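Long-range contacts in tylactone synthase starter module and modules 1 & 2 (Streptomyces fradiae, PDB 2Z5L), which probably reduces the beta-keto group of a carrier-bound intermediate with NADPH, as the first ketoreductase of the polyketide synthase that makes the tylosin skeleton: residues Pro258-Gly269 with Glu282-Arg292; Ser427-Gly435 with Arg453-Leu464. All blocks are in the same frame, centred on the assembly; numbering follows the deposited sequence.

Contact 1 (Pro258-Gly269 with Glu282-Arg292); sequences PSGTVLITGGMG and EGAERLVLTSR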
loop_
_atom_site.group_PDB
_atom_site.type_symbol
_atom_site.label_atom_id
_atom_site.label_comp_id
_atom_site.label_asym_id
_atom_site.label_seq_id
_atom_site.Cartn_x
_atom_site.Cartn_y
_atom_site.Cartn_z
ATOM N N PRO A 258 23.539 7.996 11.293
ATOM C CA PRO A 258 24.171 7.364 10.131
ATOM C C PRO A 258 25.657 7.067 10.336
ATOM O O PRO A 258 26.341 7.792 11.057
ATOM C CB PRO A 258 23.943 8.392 9.030
ATOM C CG PRO A 258 24.068 9.683 9.784
ATOM C CD PRO A 258 23.202 9.400 10.995
ATOM N N SER A 259 26.142 6.005 9.694
ATOM C CA SER A 259 27.550 5.594 9.770
ATOM C C SER A 259 27.873 4.680 8.577
ATOM O O SER A 259 26.967 4.114 7.976
ATOM C CB SER A 259 27.821 4.846 11.080
ATOM O OG SER A 259 27.062 3.654 11.166
ATOM N N GLY A 260 29.148 4.540 8.226
ATOM C CA GLY A 260 29.499 3.686 7.103
ATOM C C GLY A 260 28.940 4.146 5.761
ATOM O O GLY A 260 28.759 5.346 5.532
ATOM N N THR A 261 28.653 3.196 4.873
ATOM C CA THR A 261 28.115 3.522 3.553
ATOM C C THR A 261 26.585 3.554 3.570
ATOM O O THR A 261 25.942 2.639 4.076
ATOM C CB THR A 261 28.609 2.503 2.480
ATOM O OG1 THR A 261 30.040 2.418 2.536
ATOM C CG2 THR A 261 28.204 2.947 1.070
ATOM N N VAL A 262 26.006 4.628 3.038
ATOM C CA VAL A 262 24.558 4.755 2.987
ATOM C C VAL A 262 24.116 4.809 1.525
ATOM O O VAL A 262 24.578 5.643 0.743
ATOM C CB VAL A 262 24.068 6.023 3.734
ATOM C CG1 VAL A 262 22.556 6.105 3.686
ATOM C CG2 VAL A 262 24.543 5.999 5.180
ATOM N N LEU A 263 23.254 3.872 1.154
ATOM C CA LEU A 263 22.727 3.791 -0.202
ATOM C C LEU A 263 21.372 4.483 -0.228
ATOM O O LEU A 263 20.491 4.149 0.573
ATOM C CB LEU A 263 22.540 2.334 -0.618
ATOM C CG LEU A 263 21.879 2.087 -1.971
ATOM C CD1 LEU A 263 22.690 2.770 -3.091
ATOM C CD2 LEU A 263 21.810 0.573 -2.235
ATOM N N ILE A 264 21.206 5.426 -1.148
ATOM C CA ILE A 264 19.945 6.161 -1.275
ATOM C C ILE A 264 19.419 6.140 -2.705
ATOM O O ILE A 264 20.019 6.752 -3.598
ATOM C CB ILE A 264 20.112 7.647 -0.873
ATOM C CG1 ILE A 264 20.395 7.770 0.619
ATOM C CG2 ILE A 264 18.854 8.432 -1.257
ATOM C CD1 ILE A 264 20.936 9.140 1.015
ATOM N N THR A 265 18.298 5.454 -2.936
ATOM C CA THR A 265 17.758 5.457 -4.294
ATOM C C THR A 265 16.911 6.725 -4.460
ATOM O O THR A 265 16.495 7.336 -3.466
ATOM C CB THR A 265 16.943 4.181 -4.625
ATOM O OG1 THR A 265 15.695 4.184 -3.929
ATOM C CG2 THR A 265 17.736 2.921 -4.216
ATOM N N GLY A 266 16.700 7.148 -5.703
ATOM C CA GLY A 266 15.957 8.366 -5.941
ATOM C C GLY A 266 16.658 9.507 -5.227
ATOM O O GLY A 266 16.032 10.412 -4.679
ATOM N N GLY A 267 17.983 9.466 -5.227
ATOM C CA GLY A 267 18.755 10.509 -4.555
ATOM C C GLY A 267 18.748 11.887 -5.221
ATOM O O GLY A 267 19.190 12.854 -4.617
ATOM N N MET A 268 18.276 11.998 -6.462
ATOM C CA MET A 268 18.248 13.306 -7.097
ATOM C C MET A 268 16.816 13.878 -7.054
ATOM O O MET A 268 16.494 14.829 -7.766
ATOM C CB MET A 268 18.781 13.223 -8.534
ATOM C CG MET A 268 20.286 12.861 -8.601
ATOM S SD MET A 268 21.338 14.215 -7.938
ATOM C CE MET A 268 21.411 15.236 -9.346
ATOM N N GLY A 269 15.973 13.285 -6.202
ATOM C CA GLY A 269 14.595 13.722 -6.019
ATOM C C GLY A 269 14.525 14.679 -4.845
ATOM O O GLY A 269 15.511 14.843 -4.122
ATOM N N GLU A 282 25.423 14.403 9.263
ATOM C CA GLU A 282 25.357 13.827 10.602
ATOM C C GLU A 282 26.170 12.575 10.855
ATOM O O GLU A 282 25.820 11.782 11.728
ATOM C CB GLU A 282 23.910 13.551 10.997
ATOM C CG GLU A 282 23.025 14.776 11.004
ATOM C CD GLU A 282 21.619 14.460 11.480
ATOM O OE1 GLU A 282 20.746 15.350 11.375
ATOM O OE2 GLU A 282 21.401 13.324 11.962
ATOM N N GLY A 283 27.245 12.378 10.107
ATOM C CA GLY A 283 28.056 11.206 10.364
ATOM C C GLY A 283 28.170 10.160 9.278
ATOM O O GLY A 283 28.815 9.134 9.481
ATOM N N ALA A 284 27.550 10.384 8.128
ATOM C CA ALA A 284 27.670 9.401 7.064
ATOM C C ALA A 284 29.117 9.426 6.577
ATOM O O ALA A 284 29.705 10.498 6.403
ATOM C CB ALA A 284 26.715 9.736 5.919
ATOM N N GLU A 285 29.683 8.243 6.368
ATOM C CA GLU A 285 31.055 8.109 5.898
ATOM C C GLU A 285 31.073 8.046 4.377
ATOM O O GLU A 285 32.026 8.481 3.730
ATOM C CB GLU A 285 31.694 6.838 6.458
ATOM C CG GLU A 285 31.867 6.829 7.966
ATOM C CD GLU A 285 32.628 5.606 8.445
ATOM O OE1 GLU A 285 33.707 5.322 7.874
ATOM O OE2 GLU A 285 32.155 4.934 9.389
ATOM N N ARG A 286 30.013 7.491 3.808
ATOM C CA ARG A 286 29.914 7.389 2.369
ATOM C C ARG A 286 28.453 7.352 1.939
ATOM O O ARG A 286 27.624 6.660 2.535
ATOM C CB ARG A 286 30.619 6.124 1.863
ATOM C CG ARG A 286 30.647 5.973 0.335
ATOM C CD ARG A 286 31.179 4.602 -0.101
ATOM N NE ARG A 286 32.510 4.318 0.437
ATOM C CZ ARG A 286 33.029 3.097 0.522
ATOM N NH1 ARG A 286 32.337 2.046 0.102
ATOM N NH2 ARG A 286 34.230 2.921 1.044
ATOM N N LEU A 287 28.146 8.114 0.901
ATOM C CA LEU A 287 26.810 8.142 0.361
ATOM C C LEU A 287 26.922 7.667 -1.068
ATOM O O LEU A 287 27.854 8.047 -1.790
ATOM C CB LEU A 287 26.231 9.564 0.378
ATOM C CG LEU A 287 25.795 10.135 1.728
ATOM C CD1 LEU A 287 25.163 11.536 1.548
ATOM C CD2 LEU A 287 24.781 9.198 2.361
ATOM N N VAL A 288 25.987 6.809 -1.454
ATOM C CA VAL A 288 25.915 6.277 -2.804
ATOM C C VAL A 288 24.513 6.627 -3.274
ATOM O O VAL A 288 23.539 6.111 -2.738
ATOM C CB VAL A 288 26.111 4.757 -2.794
ATOM C CG1 VAL A 288 25.801 4.182 -4.149
ATOM C CG2 VAL A 288 27.554 4.449 -2.402
ATOM N N LEU A 289 24.420 7.515 -4.256
ATOM C CA LEU A 289 23.140 7.968 -4.764
ATOM C C LEU A 289 22.846 7.419 -6.144
ATOM O O LEU A 289 23.702 7.440 -7.028
ATOM C CB LEU A 289 23.127 9.498 -4.810
ATOM C CG LEU A 289 23.677 10.204 -3.571
ATOM C CD1 LEU A 289 23.795 11.689 -3.873
ATOM C CD2 LEU A 289 22.792 9.962 -2.367
ATOM N N THR A 290 21.635 6.912 -6.333
ATOM C CA THR A 290 21.285 6.394 -7.641
ATOM C C THR A 290 20.194 7.270 -8.196
ATOM O O THR A 290 19.390 7.815 -7.442
ATOM C CB THR A 290 20.787 4.951 -7.569
ATOM O OG1 THR A 290 19.411 4.942 -7.189
ATOM C CG2 THR A 290 21.593 4.165 -6.529
ATOM N N SER A 291 20.192 7.423 -9.514
ATOM C CA SER A 291 19.185 8.223 -10.204
ATOM C C SER A 291 19.086 7.793 -11.662
ATOM O O SER A 291 19.990 7.147 -12.192
ATOM C CB SER A 291 19.540 9.706 -10.133
ATOM O OG SER A 291 20.726 9.991 -10.850
ATOM N N ARG A 292 17.977 8.170 -12.292
ATOM C CA ARG A 292 17.682 7.857 -13.683
ATOM C C ARG A 292 18.758 8.306 -14.670
ATOM O O ARG A 292 19.108 7.564 -15.585
ATOM C CB ARG A 292 16.329 8.482 -14.073
ATOM C CG ARG A 292 16.049 9.850 -13.407
ATOM C CD ARG A 292 15.159 9.713 -12.166
ATOM N NE ARG A 292 15.622 10.468 -11.006
ATOM C CZ ARG A 292 15.973 9.915 -9.847
ATOM N NH1 ARG A 292 15.914 8.597 -9.710
ATOM N NH2 ARG A 292 16.377 10.670 -8.822
HETATM O O HOH W 1 16.740 5.652 -8.083
#

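Contact 2 (Ser427-Gly435 with Arg453-Leu464); sequences SVAWGLWGG and RAMDPDAAVDAL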
loop_
_atom_site.group_PDB
_atom_site.type_symbol
_atom_site.label_atom_id
_atom_site.label_comp_id
_atom_site.label_asym_id
_atom_site.label_seq_id
_atom_site.Cartn_x
_atom_site.Cartn_y
_atom_site.Cartn_z
ATOM N N SER A 427 9.266 0.705 7.272
ATOM C CA SER A 427 8.440 1.259 6.196
ATOM C C SER A 427 7.559 2.385 6.720
ATOM O O SER A 427 6.706 2.164 7.583
ATOM C CB SER A 427 7.564 0.163 5.573
ATOM O OG SER A 427 6.804 0.660 4.483
ATOM N N VAL A 428 7.766 3.594 6.205
ATOM C CA VAL A 428 6.989 4.748 6.652
ATOM C C VAL A 428 6.015 5.231 5.582
ATOM O O VAL A 428 6.420 5.569 4.474
ATOM C CB VAL A 428 7.910 5.923 7.044
ATOM C CG1 VAL A 428 7.087 7.031 7.666
ATOM C CG2 VAL A 428 8.985 5.450 8.014
ATOM N N ALA A 429 4.733 5.259 5.929
ATOM C CA ALA A 429 3.684 5.708 5.021
ATOM C C ALA A 429 3.530 7.220 5.178
ATOM O O ALA A 429 2.738 7.702 5.991
ATOM C CB ALA A 429 2.365 4.997 5.341
ATOM N N TRP A 430 4.288 7.966 4.382
ATOM C CA TRP A 430 4.284 9.416 4.456
ATOM C C TRP A 430 2.996 10.075 4.008
ATOM O O TRP A 430 2.183 9.487 3.294
ATOM C CB TRP A 430 5.454 9.986 3.644
ATOM C CG TRP A 430 6.792 9.559 4.161
ATOM C CD1 TRP A 430 7.558 8.516 3.707
ATOM C CD2 TRP A 430 7.484 10.091 5.300
ATOM N NE1 TRP A 430 8.667 8.365 4.499
ATOM C CE2 TRP A 430 8.645 9.308 5.487
ATOM C CE3 TRP A 430 7.224 11.137 6.191
ATOM C CZ2 TRP A 430 9.552 9.544 6.517
ATOM C CZ3 TRP A 430 8.136 11.378 7.231
ATOM C CH2 TRP A 430 9.277 10.577 7.386
ATOM N N GLY A 431 2.826 11.308 4.464
ATOM C CA GLY A 431 1.677 12.110 4.100
ATOM C C GLY A 431 2.255 13.100 3.115
ATOM O O GLY A 431 3.277 12.803 2.494
ATOM N N LEU A 432 1.633 14.263 2.973
ATOM C CA LEU A 432 2.126 15.288 2.056
ATOM C C LEU A 432 3.457 15.862 2.520
ATOM O O LEU A 432 3.605 16.217 3.691
ATOM C CB LEU A 432 1.114 16.424 1.946
ATOM C CG LEU A 432 -0.252 16.046 1.379
ATOM C CD1 LEU A 432 -1.211 17.249 1.459
ATOM C CD2 LEU A 432 -0.065 15.603 -0.047
ATOM N N TRP A 433 4.415 15.962 1.599
ATOM C CA TRP A 433 5.740 16.501 1.913
ATOM C C TRP A 433 5.908 17.988 1.648
ATOM O O TRP A 433 5.685 18.467 0.533
ATOM C CB TRP A 433 6.831 15.752 1.147
ATOM C CG TRP A 433 7.397 14.598 1.910
ATOM C CD1 TRP A 433 6.749 13.448 2.254
ATOM C CD2 TRP A 433 8.720 14.493 2.449
ATOM N NE1 TRP A 433 7.588 12.628 2.974
ATOM C CE2 TRP A 433 8.803 13.246 3.110
ATOM C CE3 TRP A 433 9.844 15.331 2.441
ATOM C CZ2 TRP A 433 9.961 12.815 3.754
ATOM C CZ3 TRP A 433 10.998 14.900 3.084
ATOM C CH2 TRP A 433 11.046 13.653 3.732
ATOM N N GLY A 434 6.304 18.723 2.682
ATOM C CA GLY A 434 6.588 20.139 2.547
ATOM C C GLY A 434 7.517 20.436 1.386
ATOM O O GLY A 434 8.152 19.534 0.840
ATOM N N GLY A 435 7.595 21.708 1.008
ATOM C CA GLY A 435 8.864 22.327 0.670
ATOM C C GLY A 435 9.082 22.422 -0.827
ATOM O O GLY A 435 8.250 21.976 -1.615
ATOM N N ARG A 453 -1.954 18.193 5.734
ATOM C CA ARG A 453 -1.099 19.370 5.667
ATOM C C ARG A 453 0.316 18.960 5.282
ATOM O O ARG A 453 0.788 17.898 5.677
ATOM C CB ARG A 453 -1.095 20.077 7.022
ATOM C CG ARG A 453 -2.432 20.698 7.382
ATOM C CD ARG A 453 -2.482 21.196 8.834
ATOM N NE ARG A 453 -2.309 20.118 9.806
ATOM C CZ ARG A 453 -2.820 20.135 11.032
ATOM N NH1 ARG A 453 -3.538 21.174 11.427
ATOM N NH2 ARG A 453 -2.608 19.122 11.868
ATOM N N ALA A 454 0.985 19.800 4.504
ATOM C CA ALA A 454 2.351 19.520 4.068
ATOM C C ALA A 454 3.316 19.537 5.255
ATOM O O ALA A 454 3.540 20.578 5.864
ATOM C CB ALA A 454 2.787 20.551 3.026
ATOM N N MET A 455 3.893 18.383 5.577
ATOM C CA MET A 455 4.827 18.287 6.685
ATOM C C MET A 455 6.134 18.998 6.355
ATOM O O MET A 455 6.565 18.987 5.206
ATOM C CB MET A 455 5.122 16.824 6.987
ATOM C CG MET A 455 3.919 16.020 7.401
ATOM S SD MET A 455 4.432 14.347 7.775
ATOM C CE MET A 455 4.176 13.587 6.205
ATOM N N ASP A 456 6.768 19.616 7.350
ATOM C CA ASP A 456 8.027 20.306 7.103
ATOM C C ASP A 456 9.095 19.271 6.783
ATOM O O ASP A 456 9.305 18.321 7.537
ATOM C CB ASP A 456 8.439 21.156 8.320
ATOM C CG ASP A 456 9.897 21.628 8.247
ATOM O OD1 ASP A 456 10.757 21.002 8.904
ATOM O OD2 ASP A 456 10.191 22.610 7.521
ATOM N N PRO A 457 9.788 19.446 5.652
ATOM C CA PRO A 457 10.842 18.526 5.210
ATOM C C PRO A 457 11.727 18.028 6.348
ATOM O O PRO A 457 11.849 16.826 6.563
ATOM C CB PRO A 457 11.607 19.353 4.176
ATOM C CG PRO A 457 10.522 20.161 3.560
ATOM C CD PRO A 457 9.719 20.624 4.773
ATOM N N ASP A 458 12.326 18.968 7.073
ATOM C CA ASP A 458 13.207 18.661 8.192
ATOM C C ASP A 458 12.492 17.942 9.321
ATOM O O ASP A 458 13.005 16.963 9.879
ATOM C CB ASP A 458 13.854 19.949 8.707
ATOM C CG ASP A 458 14.853 20.531 7.711
ATOM O OD1 ASP A 458 15.798 19.784 7.315
ATOM O OD2 ASP A 458 14.692 21.720 7.332
ATOM N N ALA A 459 11.306 18.429 9.662
ATOM C CA ALA A 459 10.519 17.801 10.708
ATOM C C ALA A 459 10.254 16.366 10.252
ATOM O O ALA A 459 10.406 15.415 11.030
ATOM C CB ALA A 459 9.211 18.557 10.887
ATOM N N ALA A 460 9.875 16.209 8.987
ATOM C CA ALA A 460 9.588 14.892 8.426
ATOM C C ALA A 460 10.803 13.980 8.596
ATOM O O ALA A 460 10.674 12.807 8.970
ATOM C CB ALA A 460 9.201 15.021 6.947
ATOM N N VAL A 461 11.988 14.519 8.325
ATOM C CA VAL A 461 13.220 13.743 8.485
ATOM C C VAL A 461 13.432 13.366 9.951
ATOM O O VAL A 461 13.884 12.257 10.249
ATOM C CB VAL A 461 14.459 14.522 7.964
ATOM C CG1 VAL A 461 15.756 13.800 8.381
ATOM C CG2 VAL A 461 14.391 14.619 6.455
ATOM N N ASP A 462 13.117 14.283 10.868
ATOM C CA ASP A 462 13.260 13.982 12.298
ATOM C C ASP A 462 12.360 12.809 12.654
ATOM O O ASP A 462 12.758 11.899 13.388
ATOM C CB ASP A 462 12.866 15.180 13.175
ATOM C CG ASP A 462 13.789 16.381 12.989
ATOM O OD1 ASP A 462 14.998 16.177 12.702
ATOM O OD2 ASP A 462 13.303 17.524 13.151
ATOM N N ALA A 463 11.136 12.850 12.131
ATOM C CA ALA A 463 10.157 11.802 12.377
ATOM C C ALA A 463 10.715 10.473 11.887
ATOM O O ALA A 463 10.487 9.419 12.498
ATOM C CB ALA A 463 8.862 12.130 11.664
ATOM N N LEU A 464 11.460 10.523 10.787
ATOM C CA LEU A 464 12.066 9.318 10.226
ATOM C C LEU A 464 13.098 8.791 11.211
ATOM O O LEU A 464 13.049 7.633 11.633
ATOM C CB LEU A 464 12.753 9.632 8.891
ATOM C CG LEU A 464 13.550 8.490 8.245
ATOM C CD1 LEU A 464 12.640 7.314 7.998
ATOM C CD2 LEU A 464 14.179 8.969 6.940
HETATM O O HOH W 2 0.449 15.348 5.698
#

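Contact 1 (Pro258-Gly269 with Glu282-Arg292)
Thr261 lies beside Arg286 where strands 261-265 and 286-291 start to run together as parallel neighbours, the two strands of the first beta-alpha-beta unit of the Rossmann-type ketoreductase domain. With the methyl of Thr261 anti to its own N (OG1 at chi1 -53°), CG2 packs on the Arg286 CD methylene at 3.6 Å and on CG2 of Val288, while OG1 sits over one face of the guanidinium without a hydrogen bond to it. One residue further along the strand, Val262 N donates to Arg286 O, and the ladder continues through Val288 N, Ile264 N and Thr290 N. Leu263 and Val288 share the Thr261 face, packed against helix 324-333; Val262, Ile264 and Leu287 turn the other way, to helix 270-281.

Pro258 closes the entry end. Its ring lies against the loop that follows helix 270-281, with CG 3.4 Å from Glu282 O and CB near Ala284 CB. Next along, Gly260 O takes two N-H groups: Glu285 N arrives in the carbonyl plane on a lone pair, Arg286 N from 40° above that plane. Gly260 N in turn donates to OE2 of Glu285, so both polar backbone atoms of this glycine are engaged.

At the far end the chain turns from Gly266 to Gly269, in a glycine-rich sequence consistent with the cofactor-binding turn of short-chain dehydrogenases. Thr290 O holds this turn by accepting from Gly267 N at 3.1 Å. The hydroxyl of Thr290 stands between its own N and carbonyl carbon (chi1 81°), which brings OG1 to 3.4 Å from Thr265 CA. There Thr290 OG1 and Gly266 N share a water, at 2.9 and 2.8 Å from its oxygen; the Gly266 N-H donates to it.

Contact 2 (Ser427-Gly435 with Arg453-Leu464)
Trp430 and Met455 meet at the rim of the indole: the Met455 methyl CE lies in the ring plane, 3.9 Å from CE3, and also reaches 3.2 Å from Gly431 N. The bend that ends the methionine chain (chi3 -93°) turns this methyl back toward the tryptophan. Further round the same rim come Ala460 O, 3.1 Å from Trp430 CH2, and Leu464 CB, so the six-membered ring is set edge-on against the first turns of helix 457-470.

Over the faces of the indole come two groups of its own segment: Val428 CG1 on one and Trp433 NE1 on the opposite one. Trp433 in turn receives Ala460 CB over its six-membered ring in a CH-pi contact, 4.0 Å from the centroid, which places the single methyl of Ala460 against both tryptophans.

Behind these side chains the backbones are tied together. Met455 N donates to Leu432 O at 2.9 Å with an N-H...O angle of 164°, the firm bond of an isolated bridge between the loop after strand 426-430 and the approach to the helix. A water donates to Arg453 O and more weakly accepts from Leu432 N. Asp456, next after Met455, is the N-cap: its OD1 accepts from Ala459 N at 2.7 Å.

Outward, Phe389 of strand 386-391 meets the Trp430 ring, and Val428 leans on Val477 of strand 474-477. Trp433 touches Ile271 of helix 270-281, and the same helix is joined to helix 457-470 by the salt bridges of Asp458 with Arg274 and Asp462 with Arg278.

How the contacts relate
From the N-terminal side, the chain first closes contact 1: strand 261-265 leads into helix 270-281 and returns as strand 286-291. It then lays down strands 313-318, 338-341 and 386-391 before contact 2 opens at strand 426-430. That second closure spans a connection containing helix 442-450 and ends on helix 457-470. The two loops follow one another, neither nesting nor crossing. Strands 338-341 and 386-391 separate 261-265 from 426-430 in the sheet, and the contact centres are 18 Å apart, with nearest atoms about 6 Å. Helix 270-281, the connection within contact 1, joins them, since Pro457 and Val461 of contact 2 touch its Arg274.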